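Transferrin binding protein B (Actinobacillus suis, PDB 3PQU) probably binds host transferrin as an outer-membrane lipoprotein receptor, contributing to iron acquisition by the bacterium. Local coordinates at residues 53-58 against 64-69; 262-267 against 311-316; 278-283 against 289-294; 342-347 against 444-449. All blocks are in the same frame, centred on the assembly; numbering follows the deposited sequence.

Interaction 1: residues 53-58 against 64-69; sequences RALFDK and ATPDTT
Leu55 and Pro66 mark the closest approach of two irregular backbone runs, their CA atoms 5.7 Å apart, and no direct hydrogen bond joins 53-58 to 64-69. Both are limbs of the one long loop between strands 43-47 and 69-70, which falls in the N-lobe handle of the protein, so the contact draws that loop back on itself. The apolar touch is small: Leu55 CD2 lies 4.1 Å from Pro66 CG, the two side chains meeting at a slant. The CB of Leu55 leaves the backbone in the direction away from the proline limb. With CG anti to the carbonyl carbon (chi1 -51°), the methyl CD2 is brought back to the rim of the pyrrolidine ring. On the same ring, CB sits 4.2 Å from Ala54 O, so a backbone carbonyl borders the proline next to the leucine methyl. Nearby, the backbone of Leu55 is hydrogen-bonded to that of Lys63, whose NZ also forms a salt bridge to Asp67 OD1, and Arg53 pairs through its backbone with Phe145 of strand 142-146. Polar contact between the limbs runs through a bound water. It donates a hydrogen bond to Ala54 O at 2.9 Å and accepts one from Asp67 N at 3.1 Å.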
loop_
_atom_site.group_PDB
_atom_site.type_symbol
_atom_site.label_atom_id
_atom_site.label_comp_id
_atom_site.label_asym_id
_atom_site.label_seq_id
_atom_site.Cartn_x
_atom_site.Cartn_y
_atom_site.Cartn_z
ATOM N N ARG A 53 -31.365 -15.144 13.820
ATOM C CA ARG A 53 -32.654 -15.836 13.815
ATOM C C ARG A 53 -33.321 -16.003 15.194
ATOM O O ARG A 53 -34.404 -16.597 15.299
ATOM C CB ARG A 53 -32.481 -17.180 13.096
ATOM C CG ARG A 53 -31.965 -16.960 11.650
ATOM C CD ARG A 53 -31.304 -18.195 11.060
ATOM N NE ARG A 53 -32.205 -19.337 11.124
ATOM C CZ ARG A 53 -31.886 -20.567 10.744
ATOM N NH1 ARG A 53 -30.679 -20.825 10.253
ATOM N NH2 ARG A 53 -32.782 -21.538 10.859
ATOM N N ALA A 54 -32.692 -15.468 16.242
ATOM C CA ALA A 54 -33.204 -15.629 17.618
ATOM C C ALA A 54 -34.579 -14.983 17.771
ATOM O O ALA A 54 -34.918 -14.031 17.057
ATOM C CB ALA A 54 -32.225 -15.053 18.632
ATOM N N LEU A 55 -35.364 -15.495 18.710
ATOM C CA LEU A 55 -36.727 -15.017 18.924
ATOM C C LEU A 55 -36.835 -14.052 20.111
ATOM O O LEU A 55 -37.882 -13.433 20.311
ATOM C CB LEU A 55 -37.668 -16.208 19.145
ATOM C CG LEU A 55 -37.579 -17.315 18.089
ATOM C CD1 LEU A 55 -38.514 -18.454 18.439
ATOM C CD2 LEU A 55 -37.896 -16.768 16.707
ATOM N N PHE A 56 -35.756 -13.934 20.885
ATOM C CA PHE A 56 -35.752 -13.096 22.083
ATOM C C PHE A 56 -34.587 -12.135 22.043
ATOM O O PHE A 56 -33.577 -12.415 21.392
ATOM C CB PHE A 56 -35.659 -13.966 23.344
ATOM C CG PHE A 56 -36.806 -14.915 23.501
ATOM C CD1 PHE A 56 -37.960 -14.523 24.162
ATOM C CD2 PHE A 56 -36.741 -16.193 22.972
ATOM C CE1 PHE A 56 -39.028 -15.393 24.299
ATOM C CE2 PHE A 56 -37.807 -17.067 23.107
ATOM C CZ PHE A 56 -38.952 -16.667 23.771
ATOM N N ASP A 57 -34.728 -11.003 22.729
ATOM C CA ASP A 57 -33.619 -10.061 22.841
ATOM C C ASP A 57 -32.794 -10.370 24.092
ATOM O O ASP A 57 -33.153 -11.252 24.870
ATOM C CB ASP A 57 -34.107 -8.608 22.807
ATOM C CG ASP A 57 -34.945 -8.222 24.020
ATOM O OD1 ASP A 57 -34.925 -8.931 25.057
ATOM O OD2 ASP A 57 -35.630 -7.176 23.923
ATOM N N LYS A 58 -31.693 -9.652 24.268
ATOM C CA LYS A 58 -30.764 -9.927 25.356
ATOM C C LYS A 58 -31.418 -9.804 26.752
ATOM O O LYS A 58 -30.988 -10.455 27.700
ATOM C CB LYS A 58 -29.529 -9.019 25.221
ATOM C CG LYS A 58 -28.414 -9.307 26.216
ATOM C CD LYS A 58 -27.193 -8.440 25.933
ATOM C CE LYS A 58 -26.053 -8.759 26.896
ATOM N NZ LYS A 58 -24.846 -7.933 26.613
ATOM N N ALA A 64 -40.850 -8.631 18.847
ATOM C CA ALA A 64 -42.128 -8.461 18.181
ATOM C C ALA A 64 -41.991 -9.057 16.793
ATOM O O ALA A 64 -42.934 -9.623 16.239
ATOM C CB ALA A 64 -42.484 -6.987 18.098
ATOM N N THR A 65 -40.787 -8.935 16.248
ATOM C CA THR A 65 -40.472 -9.439 14.923
ATOM C C THR A 65 -39.022 -9.888 14.896
ATOM O O THR A 65 -38.122 -9.075 15.107
ATOM C CB THR A 65 -40.626 -8.320 13.870
ATOM O OG1 THR A 65 -41.944 -7.761 13.942
ATOM C CG2 THR A 65 -40.361 -8.853 12.466
ATOM N N PRO A 66 -38.777 -11.176 14.628
ATOM C CA PRO A 66 -37.387 -11.609 14.456
ATOM C C PRO A 66 -36.691 -10.715 13.427
ATOM O O PRO A 66 -37.360 -10.179 12.562
ATOM C CB PRO A 66 -37.538 -13.030 13.918
ATOM C CG PRO A 66 -38.842 -13.493 14.462
ATOM C CD PRO A 66 -39.731 -12.284 14.468
ATOM N N ASP A 67 -35.384 -10.523 13.537
ATOM C CA ASP A 67 -34.692 -9.637 12.619
ATOM C C ASP A 67 -35.016 -10.007 11.172
ATOM O O ASP A 67 -35.086 -11.193 10.819
ATOM C CB ASP A 67 -33.173 -9.733 12.816
ATOM C CG ASP A 67 -32.722 -9.168 14.138
ATOM O OD1 ASP A 67 -33.592 -8.840 14.971
ATOM O OD2 ASP A 67 -31.497 -9.058 14.349
ATOM N N THR A 68 -35.219 -8.993 10.333
ATOM C CA THR A 68 -35.405 -9.224 8.900
ATOM C C THR A 68 -34.174 -8.856 8.084
ATOM O O THR A 68 -34.172 -9.048 6.871
ATOM C CB THR A 68 -36.548 -8.384 8.336
ATOM O OG1 THR A 68 -36.243 -6.989 8.536
ATOM C CG2 THR A 68 -37.874 -8.737 9.042
ATOM N N THR A 69 -33.148 -8.302 8.731
ATOM C CA THR A 69 -31.954 -7.850 8.021
ATOM C C THR A 69 -30.651 -8.092 8.779
ATOM O O THR A 69 -30.644 -8.266 9.991
ATOM C CB THR A 69 -32.003 -6.335 7.799
ATOM O OG1 THR A 69 -31.893 -5.683 9.068
ATOM C CG2 THR A 69 -33.308 -5.914 7.122
HETATM O O HOH W 1 -33.515 -11.878 15.619
#

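Interaction 2: residues 262-267 against 311-316; sequences KRYSIE and FFTNNK
Phe311 drives the edge of its ring onto one face of Tyr264, an edge-to-face (T-shaped) pair with centroids 4.9 Å apart and planes at 68°. The closest atom is Phe311 CZ, 3.7 Å from Tyr264 CE2 and set toward the rim of the tyrosine ring, with Phe311 CE1 beside it. Phe311 CG stands between its own backbone N and carbonyl carbon (chi1 66°), and from there the ring extends over the neighbouring strands to Tyr264. Beyond the rings, Thr313 CG2 lies 3.6 Å from Tyr264 OH, which is a hydrogen-bond partner of Thr290 O. All three residues are buried, and Ala279 lies against both rings. The loose side begins where 311-316 bends into a type I turn from Thr313 to Lys316, closed by a 3.0 Å bond from Lys316 N to Thr313 O. Asn315 and Lys316 are exposed there and make no contact with 262-267, while Thr313 OG1 is engaged with Ser317 OG. On strand 260-271, Arg263 and Tyr264 form a classic bulge against Leu246. The rings meet across the two strands between them, 274-281 and 292-300, on a buried face of the curled antiparallel sheet, consistent with the interior of the N-lobe beta barrel.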
loop_
_atom_site.group_PDB
_atom_site.type_symbol
_atom_site.label_atom_id
_atom_site.label_comp_id
_atom_site.label_asym_id
_atom_site.label_seq_id
_atom_site.Cartn_x
_atom_site.Cartn_y
_atom_site.Cartn_z
ATOM N N LYS A 262 -21.550 -9.664 -18.173
ATOM C CA LYS A 262 -20.813 -8.582 -17.550
ATOM C C LYS A 262 -21.690 -7.955 -16.469
ATOM O O LYS A 262 -22.788 -7.483 -16.749
ATOM C CB LYS A 262 -20.386 -7.525 -18.573
ATOM C CG LYS A 262 -19.510 -6.439 -17.949
ATOM C CD LYS A 262 -19.262 -5.269 -18.904
ATOM C CE LYS A 262 -18.609 -5.730 -20.184
ATOM N NZ LYS A 262 -18.186 -4.576 -21.055
ATOM N N ARG A 263 -21.194 -7.962 -15.234
ATOM C CA ARG A 263 -21.903 -7.384 -14.093
ATOM C C ARG A 263 -21.519 -5.914 -13.854
ATOM O O ARG A 263 -22.335 -5.122 -13.390
ATOM C CB ARG A 263 -21.579 -8.163 -12.820
ATOM C CG ARG A 263 -22.147 -9.557 -12.768
ATOM C CD ARG A 263 -23.634 -9.500 -12.498
ATOM N NE ARG A 263 -24.064 -10.601 -11.643
ATOM C CZ ARG A 263 -25.325 -10.994 -11.521
ATOM N NH1 ARG A 263 -26.280 -10.380 -12.206
ATOM N NH2 ARG A 263 -25.628 -12.012 -10.729
ATOM N N TYR A 264 -20.269 -5.560 -14.147
ATOM C CA TYR A 264 -19.781 -4.203 -13.854
ATOM C C TYR A 264 -18.773 -3.692 -14.873
ATOM O O TYR A 264 -17.996 -4.475 -15.438
ATOM C CB TYR A 264 -19.098 -4.172 -12.488
ATOM C CG TYR A 264 -20.007 -4.097 -11.298
ATOM C CD1 TYR A 264 -20.612 -2.890 -10.929
ATOM C CD2 TYR A 264 -20.242 -5.226 -10.512
ATOM C CE1 TYR A 264 -21.456 -2.831 -9.825
ATOM C CE2 TYR A 264 -21.054 -5.175 -9.425
ATOM C CZ TYR A 264 -21.660 -3.977 -9.072
ATOM O OH TYR A 264 -22.464 -3.948 -7.965
ATOM N N SER A 265 -18.793 -2.379 -15.092
ATOM C CA SER A 265 -17.707 -1.658 -15.769
ATOM C C SER A 265 -17.001 -0.814 -14.720
ATOM O O SER A 265 -17.632 -0.272 -13.819
ATOM C CB SER A 265 -18.223 -0.694 -16.878
ATOM O OG SER A 265 -18.845 -1.386 -17.947
ATOM N N ILE A 266 -15.704 -0.626 -14.866
ATOM C CA ILE A 266 -14.982 0.111 -13.841
ATOM C C ILE A 266 -14.199 1.259 -14.462
ATOM O O ILE A 266 -13.678 1.135 -15.570
ATOM C CB ILE A 266 -14.033 -0.848 -13.084
ATOM C CG1 ILE A 266 -14.850 -1.766 -12.168
ATOM C CG2 ILE A 266 -12.981 -0.071 -12.322
ATOM C CD1 ILE A 266 -14.020 -2.761 -11.417
ATOM N N GLU A 267 -14.150 2.398 -13.775
ATOM C CA GLU A 267 -13.278 3.471 -14.220
ATOM C C GLU A 267 -12.585 4.046 -13.000
ATOM O O GLU A 267 -13.172 4.098 -11.910
ATOM C CB GLU A 267 -14.045 4.550 -15.021
ATOM C CG GLU A 267 -15.137 5.264 -14.241
ATOM C CD GLU A 267 -15.813 6.364 -15.052
ATOM O OE1 GLU A 267 -15.740 6.313 -16.300
ATOM O OE2 GLU A 267 -16.415 7.276 -14.442
ATOM N N PHE A 311 -14.798 -2.254 -3.669
ATOM C CA PHE A 311 -15.792 -1.203 -3.688
ATOM C C PHE A 311 -17.000 -1.554 -2.840
ATOM O O PHE A 311 -17.202 -2.718 -2.503
ATOM C CB PHE A 311 -16.177 -0.791 -5.129
ATOM C CG PHE A 311 -16.896 -1.868 -5.919
ATOM C CD1 PHE A 311 -18.267 -2.024 -5.813
ATOM C CD2 PHE A 311 -16.192 -2.707 -6.788
ATOM C CE1 PHE A 311 -18.929 -3.008 -6.576
ATOM C CE2 PHE A 311 -16.844 -3.679 -7.545
ATOM C CZ PHE A 311 -18.207 -3.822 -7.435
ATOM N N PHE A 312 -17.764 -0.526 -2.466
ATOM C CA PHE A 312 -18.922 -0.652 -1.598
ATOM C C PHE A 312 -20.075 0.117 -2.263
ATOM O O PHE A 312 -19.944 1.314 -2.535
ATOM C CB PHE A 312 -18.557 -0.081 -0.218
ATOM C CG PHE A 312 -19.614 -0.268 0.845
ATOM C CD1 PHE A 312 -20.345 -1.451 0.932
ATOM C CD2 PHE A 312 -19.845 0.736 1.797
ATOM C CE1 PHE A 312 -21.303 -1.629 1.934
ATOM C CE2 PHE A 312 -20.787 0.557 2.815
ATOM C CZ PHE A 312 -21.518 -0.628 2.885
ATOM N N THR A 313 -21.189 -0.560 -2.549
ATOM C CA THR A 313 -22.230 0.069 -3.363
ATOM C C THR A 313 -22.908 1.209 -2.606
ATOM O O THR A 313 -22.860 1.266 -1.373
ATOM C CB THR A 313 -23.253 -0.932 -3.961
ATOM O OG1 THR A 313 -23.931 -1.633 -2.915
ATOM C CG2 THR A 313 -22.568 -1.937 -4.925
ATOM N N ASN A 314 -23.498 2.133 -3.353
ATOM C CA ASN A 314 -24.056 3.343 -2.764
ATOM C C ASN A 314 -25.248 3.059 -1.877
ATOM O O ASN A 314 -25.488 3.784 -0.915
ATOM C CB ASN A 314 -24.420 4.387 -3.844
ATOM C CG ASN A 314 -23.226 4.793 -4.688
ATOM O OD1 ASN A 314 -22.088 4.794 -4.207
ATOM N ND2 ASN A 314 -23.475 5.120 -5.961
ATOM N N ASN A 315 -25.998 2.014 -2.197
ATOM C CA ASN A 315 -27.132 1.602 -1.361
ATOM C C ASN A 315 -26.713 0.528 -0.336
ATOM O O ASN A 315 -27.567 -0.125 0.242
ATOM C CB ASN A 315 -28.249 1.032 -2.241
ATOM C CG ASN A 315 -27.797 -0.220 -3.012
ATOM O OD1 ASN A 315 -26.656 -0.324 -3.402
ATOM N ND2 ASN A 315 -28.702 -1.146 -3.229
ATOM N N LYS A 316 -25.403 0.326 -0.153
ATOM C CA LYS A 316 -24.866 -0.627 0.848
ATOM C C LYS A 316 -25.307 -2.101 0.658
ATOM O O LYS A 316 -25.319 -2.888 1.600
ATOM C CB LYS A 316 -25.219 -0.139 2.268
ATOM C CG LYS A 316 -24.760 1.314 2.539
ATOM C CD LYS A 316 -25.049 1.721 3.976
ATOM C CE LYS A 316 -24.361 3.025 4.329
ATOM N NZ LYS A 316 -24.529 4.035 3.251
#

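Interaction 3: residues 278-283 against 289-294; sequences KAKAEK and FTDSNY
Ala281 and Asp291 are joined by a 2.9 Å hydrogen bond from Ala281 N to Asp291 OD1, met nearly along the C-O axis. A water bridges the same two residues, donating to Ala281 O and to Asp291 OD1, so this carboxylate oxygen takes two bonds where backbone pairing has stopped. Next to it, Ala279 and Ser292 form an antiparallel hydrogen-bonded pair: Ser292 N reaches Ala279 O at 3.0 Å with a nearly straight N-H (169°), and Ala279 N returns a bond to Ser292 O. At the far end Lys278 runs alongside Asn293, pointing the same way. Its chain bends at the last torsion (chi4 -56°) and brings Lys278 NZ to 3.1 Å from Asn293 OD1, well above the carbonyl plane rather than in it. These bonds tie the two arms of the beta hairpin made by strands 274-281 and 292-300 in the N-lobe barrel sheet, between strands 260-271 and 306-312. Within the second arm, Ser292 OG accepts from Tyr294 N, an ST turn at the corner of the chain, and also binds Phe312 O on the next strand. Ala279 CB and Ser292 CB stand 4.2 Å apart on the face that carries Tyr264 and Phe311. Ala281 CB touches Phe289 O at 3.3 Å, and another water, donating to that oxygen, makes a weak link to Lys283 N.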
loop_
_atom_site.group_PDB
_atom_site.type_symbol
_atom_site.label_atom_id
_atom_site.label_comp_id
_atom_site.label_asym_id
_atom_site.label_seq_id
_atom_site.Cartn_x
_atom_site.Cartn_y
_atom_site.Cartn_z
ATOM N N LYS A 278 -15.099 4.419 -9.660
ATOM C CA LYS A 278 -16.487 3.993 -9.553
ATOM C C LYS A 278 -16.660 2.644 -10.201
ATOM O O LYS A 278 -15.902 2.283 -11.098
ATOM C CB LYS A 278 -17.381 4.977 -10.321
ATOM C CG LYS A 278 -17.194 6.454 -9.951
ATOM C CD LYS A 278 -18.047 7.321 -10.879
ATOM C CE LYS A 278 -17.894 8.802 -10.548
ATOM N NZ LYS A 278 -18.229 9.069 -9.129
ATOM N N ALA A 279 -17.697 1.924 -9.778
ATOM C CA ALA A 279 -18.112 0.707 -10.454
ATOM C C ALA A 279 -19.512 0.965 -10.981
ATOM O O ALA A 279 -20.386 1.361 -10.223
ATOM C CB ALA A 279 -18.115 -0.468 -9.479
ATOM N N LYS A 280 -19.728 0.714 -12.265
ATOM C CA LYS A 280 -21.029 0.939 -12.874
ATOM C C LYS A 280 -21.741 -0.386 -13.137
ATOM O O LYS A 280 -21.246 -1.221 -13.888
ATOM C CB LYS A 280 -20.865 1.706 -14.197
ATOM C CG LYS A 280 -21.557 3.061 -14.226
ATOM C CD LYS A 280 -20.822 4.077 -13.356
ATOM C CE LYS A 280 -21.555 5.414 -13.294
ATOM N NZ LYS A 280 -20.822 6.391 -12.443
ATOM N N ALA A 281 -22.905 -0.566 -12.526
ATOM C CA ALA A 281 -23.695 -1.770 -12.727
ATOM C C ALA A 281 -24.115 -1.887 -14.171
ATOM O O ALA A 281 -24.667 -0.936 -14.743
ATOM C CB ALA A 281 -24.926 -1.753 -11.825
ATOM N N GLU A 282 -23.901 -3.057 -14.757
ATOM C CA GLU A 282 -24.222 -3.232 -16.169
ATOM C C GLU A 282 -25.598 -3.822 -16.439
ATOM O O GLU A 282 -26.033 -3.865 -17.575
ATOM C CB GLU A 282 -23.136 -4.045 -16.872
ATOM C CG GLU A 282 -21.876 -3.244 -17.116
ATOM C CD GLU A 282 -22.129 -2.082 -18.058
ATOM O OE1 GLU A 282 -22.997 -2.224 -18.943
ATOM O OE2 GLU A 282 -21.475 -1.029 -17.903
ATOM N N LYS A 283 -26.292 -4.268 -15.404
ATOM C CA LYS A 283 -27.613 -4.856 -15.614
ATOM C C LYS A 283 -28.671 -4.120 -14.798
ATOM O O LYS A 283 -28.599 -4.079 -13.581
ATOM C CB LYS A 283 -27.597 -6.326 -15.219
ATOM C CG LYS A 283 -28.658 -7.161 -15.904
ATOM C CD LYS A 283 -28.231 -7.498 -17.327
ATOM C CE LYS A 283 -26.873 -8.198 -17.352
ATOM N NZ LYS A 283 -26.923 -9.563 -16.749
ATOM N N PHE A 289 -26.556 -5.960 -7.232
ATOM C CA PHE A 289 -25.476 -5.511 -8.117
ATOM C C PHE A 289 -25.765 -4.110 -8.654
ATOM O O PHE A 289 -26.248 -3.930 -9.776
ATOM C CB PHE A 289 -25.195 -6.558 -9.219
ATOM C CG PHE A 289 -24.726 -7.883 -8.650
ATOM C CD1 PHE A 289 -23.450 -8.009 -8.130
ATOM C CD2 PHE A 289 -25.581 -8.966 -8.563
ATOM C CE1 PHE A 289 -23.013 -9.228 -7.565
ATOM C CE2 PHE A 289 -25.151 -10.191 -8.009
ATOM C CZ PHE A 289 -23.869 -10.306 -7.513
ATOM N N THR A 290 -25.480 -3.119 -7.812
ATOM C CA THR A 290 -25.837 -1.729 -8.087
ATOM C C THR A 290 -24.570 -0.883 -8.191
ATOM O O THR A 290 -23.473 -1.397 -7.992
ATOM C CB THR A 290 -26.679 -1.164 -6.957
ATOM O OG1 THR A 290 -26.022 -1.466 -5.722
ATOM C CG2 THR A 290 -28.102 -1.773 -6.949
ATOM N N ASP A 291 -24.734 0.419 -8.453
ATOM C CA ASP A 291 -23.609 1.339 -8.680
ATOM C C ASP A 291 -22.846 1.624 -7.403
ATOM O O ASP A 291 -23.428 1.615 -6.318
ATOM C CB ASP A 291 -24.113 2.699 -9.206
ATOM C CG ASP A 291 -24.679 2.617 -10.598
ATOM O OD1 ASP A 291 -24.311 1.668 -11.342
ATOM O OD2 ASP A 291 -25.464 3.530 -10.952
ATOM N N SER A 292 -21.559 1.940 -7.547
ATOM C CA SER A 292 -20.742 2.382 -6.425
ATOM C C SER A 292 -19.899 3.589 -6.796
ATOM O O SER A 292 -19.262 3.572 -7.838
ATOM C CB SER A 292 -19.749 1.282 -5.982
ATOM O OG SER A 292 -18.833 1.823 -5.001
ATOM N N ASN A 293 -19.869 4.603 -5.929
ATOM C CA ASN A 293 -18.985 5.761 -6.082
ATOM C C ASN A 293 -17.714 5.590 -5.261
ATOM O O ASN A 293 -16.921 6.523 -5.152
ATOM C CB ASN A 293 -19.657 7.026 -5.549
ATOM C CG ASN A 293 -20.647 7.607 -6.510
ATOM O OD1 ASN A 293 -20.512 7.462 -7.726
ATOM N ND2 ASN A 293 -21.648 8.287 -5.973
ATOM N N TYR A 294 -17.542 4.415 -4.662
ATOM C CA TYR A 294 -16.510 4.203 -3.649
ATOM C C TYR A 294 -15.600 3.022 -3.973
ATOM O O TYR A 294 -15.532 2.045 -3.226
ATOM C CB TYR A 294 -17.170 4.016 -2.285
ATOM C CG TYR A 294 -18.027 5.208 -1.926
ATOM C CD1 TYR A 294 -17.456 6.371 -1.420
ATOM C CD2 TYR A 294 -19.405 5.175 -2.117
ATOM C CE1 TYR A 294 -18.239 7.477 -1.108
ATOM C CE2 TYR A 294 -20.197 6.279 -1.808
ATOM C CZ TYR A 294 -19.606 7.418 -1.310
ATOM O OH TYR A 294 -20.393 8.493 -1.006
HETATM O O HOH W 2 -24.898 1.814 -14.108
HETATM O O HOH W 3 -28.888 -2.975 -11.024
HETATM O O HOH W 4 -25.121 -5.069 -12.378
#

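Interaction 4: residues 342-347 against 444-449; sequences IDLTQF and DALVSK
Leu446 reaches from strand 436-448 into a short loop at the end of strand 333-343. Its CB meets Leu344 CD2 at 4.0 Å. CG, anti to the backbone N (chi1 176°), carries the branch onward, and the tip CD2 lies in the plane of the Phe347 ring at its edge, 3.3 Å from both CE1 and CZ, a tight fit. The same ring reaches Ser448 through CZ, 4.0 Å from Ser448 CB, while the carbonyl carbon of Leu344 lies over the middle of one ring face. Asp343 holds this loop in shape: its OD2 takes the N-H groups of Thr345 and Gln346 and also the hydroxyl of Thr345, giving an Asx turn at the end of the strand. The bond from Gln346 N to Asp343 OD2 is 2.9 Å long. Phe347 further touches Lys552 and Ser557. Leucine, leucine and phenylalanine thus form a small apolar seam between the handle and the beta barrel of the C lobe, an interface of the two-domain lobe of TbpB.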
loop_
_atom_site.group_PDB
_atom_site.type_symbol
_atom_site.label_atom_id
_atom_site.label_comp_id
_atom_site.label_asym_id
_atom_site.label_seq_id
_atom_site.Cartn_x
_atom_site.Cartn_y
_atom_site.Cartn_z
ATOM N N ILE A 342 17.210 3.038 6.687
ATOM C CA ILE A 342 18.583 2.599 6.888
ATOM C C ILE A 342 18.847 2.280 8.349
ATOM O O ILE A 342 18.674 3.135 9.222
ATOM C CB ILE A 342 19.583 3.665 6.441
ATOM C CG1 ILE A 342 19.571 3.787 4.919
ATOM C CG2 ILE A 342 20.986 3.320 6.939
ATOM C CD1 ILE A 342 20.578 4.776 4.388
ATOM N N ASP A 343 19.295 1.056 8.613
ATOM C CA ASP A 343 19.551 0.645 9.988
ATOM C C ASP A 343 20.878 1.189 10.498
ATOM O O ASP A 343 21.907 1.070 9.832
ATOM C CB ASP A 343 19.520 -0.875 10.144
ATOM C CG ASP A 343 19.652 -1.304 11.599
ATOM O OD1 ASP A 343 18.628 -1.692 12.203
ATOM O OD2 ASP A 343 20.773 -1.223 12.148
ATOM N N LEU A 344 20.857 1.768 11.692
ATOM C CA LEU A 344 22.045 2.431 12.221
ATOM C C LEU A 344 22.989 1.503 12.994
ATOM O O LEU A 344 23.901 1.969 13.687
ATOM C CB LEU A 344 21.653 3.642 13.072
ATOM C CG LEU A 344 21.087 4.828 12.292
ATOM C CD1 LEU A 344 20.873 6.025 13.206
ATOM C CD2 LEU A 344 22.013 5.182 11.138
ATOM N N THR A 345 22.777 0.197 12.865
ATOM C CA THR A 345 23.646 -0.780 13.518
ATOM C C THR A 345 24.240 -1.734 12.493
ATOM O O THR A 345 25.358 -2.223 12.652
ATOM C CB THR A 345 22.895 -1.598 14.580
ATOM O OG1 THR A 345 21.776 -0.846 15.063
ATOM C CG2 THR A 345 23.822 -1.941 15.741
ATOM N N GLN A 346 23.481 -2.000 11.437
ATOM C CA GLN A 346 23.959 -2.840 10.352
ATOM C C GLN A 346 24.340 -1.966 9.166
ATOM O O GLN A 346 24.979 -2.429 8.218
ATOM C CB GLN A 346 22.892 -3.863 9.945
ATOM C CG GLN A 346 22.911 -5.151 10.763
ATOM C CD GLN A 346 22.539 -4.936 12.219
ATOM O OE1 GLN A 346 21.706 -4.088 12.542
ATOM N NE2 GLN A 346 23.151 -5.713 13.108
ATOM N N PHE A 347 23.946 -0.695 9.238
ATOM C CA PHE A 347 24.138 0.250 8.140
ATOM C C PHE A 347 23.673 -0.341 6.804
ATOM O O PHE A 347 24.291 -0.120 5.764
ATOM C CB PHE A 347 25.598 0.723 8.087
ATOM C CG PHE A 347 26.067 1.341 9.371
ATOM C CD1 PHE A 347 25.920 2.701 9.598
ATOM C CD2 PHE A 347 26.631 0.559 10.366
ATOM C CE1 PHE A 347 26.339 3.270 10.788
ATOM C CE2 PHE A 347 27.053 1.122 11.559
ATOM C CZ PHE A 347 26.907 2.480 11.770
ATOM N N ASP A 444 20.863 13.938 8.110
ATOM C CA ASP A 444 21.065 13.179 9.332
ATOM C C ASP A 444 22.024 12.061 8.981
ATOM O O ASP A 444 21.992 11.537 7.872
ATOM C CB ASP A 444 19.748 12.600 9.855
ATOM C CG ASP A 444 18.872 13.645 10.518
ATOM O OD1 ASP A 444 19.357 14.339 11.441
ATOM O OD2 ASP A 444 17.694 13.769 10.116
ATOM N N ALA A 445 22.895 11.705 9.915
ATOM C CA ALA A 445 23.836 10.629 9.665
ATOM C C ALA A 445 24.412 10.064 10.947
ATOM O O ALA A 445 24.256 10.639 12.025
ATOM C CB ALA A 445 24.949 11.107 8.761
ATOM N N LEU A 446 25.069 8.919 10.818
ATOM C CA LEU A 446 25.837 8.346 11.908
ATOM C C LEU A 446 27.071 7.661 11.356
ATOM O O LEU A 446 26.975 6.647 10.664
ATOM C CB LEU A 446 25.010 7.354 12.724
ATOM C CG LEU A 446 25.798 6.652 13.835
ATOM C CD1 LEU A 446 24.926 6.390 15.050
ATOM C CD2 LEU A 446 26.425 5.361 13.340
ATOM N N VAL A 447 28.228 8.238 11.653
ATOM C CA VAL A 447 29.495 7.611 11.330
ATOM C C VAL A 447 30.055 6.992 12.592
ATOM O O VAL A 447 30.171 7.651 13.629
ATOM C CB VAL A 447 30.499 8.616 10.749
ATOM C CG1 VAL A 447 31.903 8.035 10.765
ATOM C CG2 VAL A 447 30.096 9.005 9.334
ATOM N N SER A 448 30.380 5.711 12.485
ATOM C CA SER A 448 30.853 4.930 13.612
ATOM C C SER A 448 32.068 4.113 13.212
ATOM O O SER A 448 32.017 3.321 12.268
ATOM C CB SER A 448 29.751 4.000 14.117
ATOM O OG SER A 448 30.285 3.012 14.979
ATOM N N LYS A 449 33.162 4.325 13.934
ATOM C CA LYS A 449 34.381 3.551 13.753
ATOM C C LYS A 449 34.870 3.121 15.131
ATOM O O LYS A 449 35.066 1.934 15.396
ATOM C CB LYS A 449 35.442 4.385 13.038
ATOM C CG LYS A 449 36.659 3.593 12.613
ATOM C CD LYS A 449 37.673 4.478 11.933
ATOM C CE LYS A 449 39.030 3.802 11.898
ATOM N NZ LYS A 449 40.111 4.791 11.667
#

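In the fold
From the N terminus, interaction 1 comes first and closes a short loop within the N-lobe handle, in the connection from strand 43-47 of the handle sheet to strand 69-70, which pairs with 170-183 of the barrel sheet. Interaction 2 then spans four consecutive strands of that barrel, from 260-271 to 306-312. Interaction 3 is nested inside the loop it closes, tying together the inner hairpin. Their centres lie about 3 Å apart and the two contacts touch, for example through Ser265 with Glu282. Interaction 4 follows in series and closes a loop of 96 residues that carries most of the C-lobe handle, binding it to the C-lobe barrel. Its centre is about 62 Å from that of interaction 1. None of the four cross.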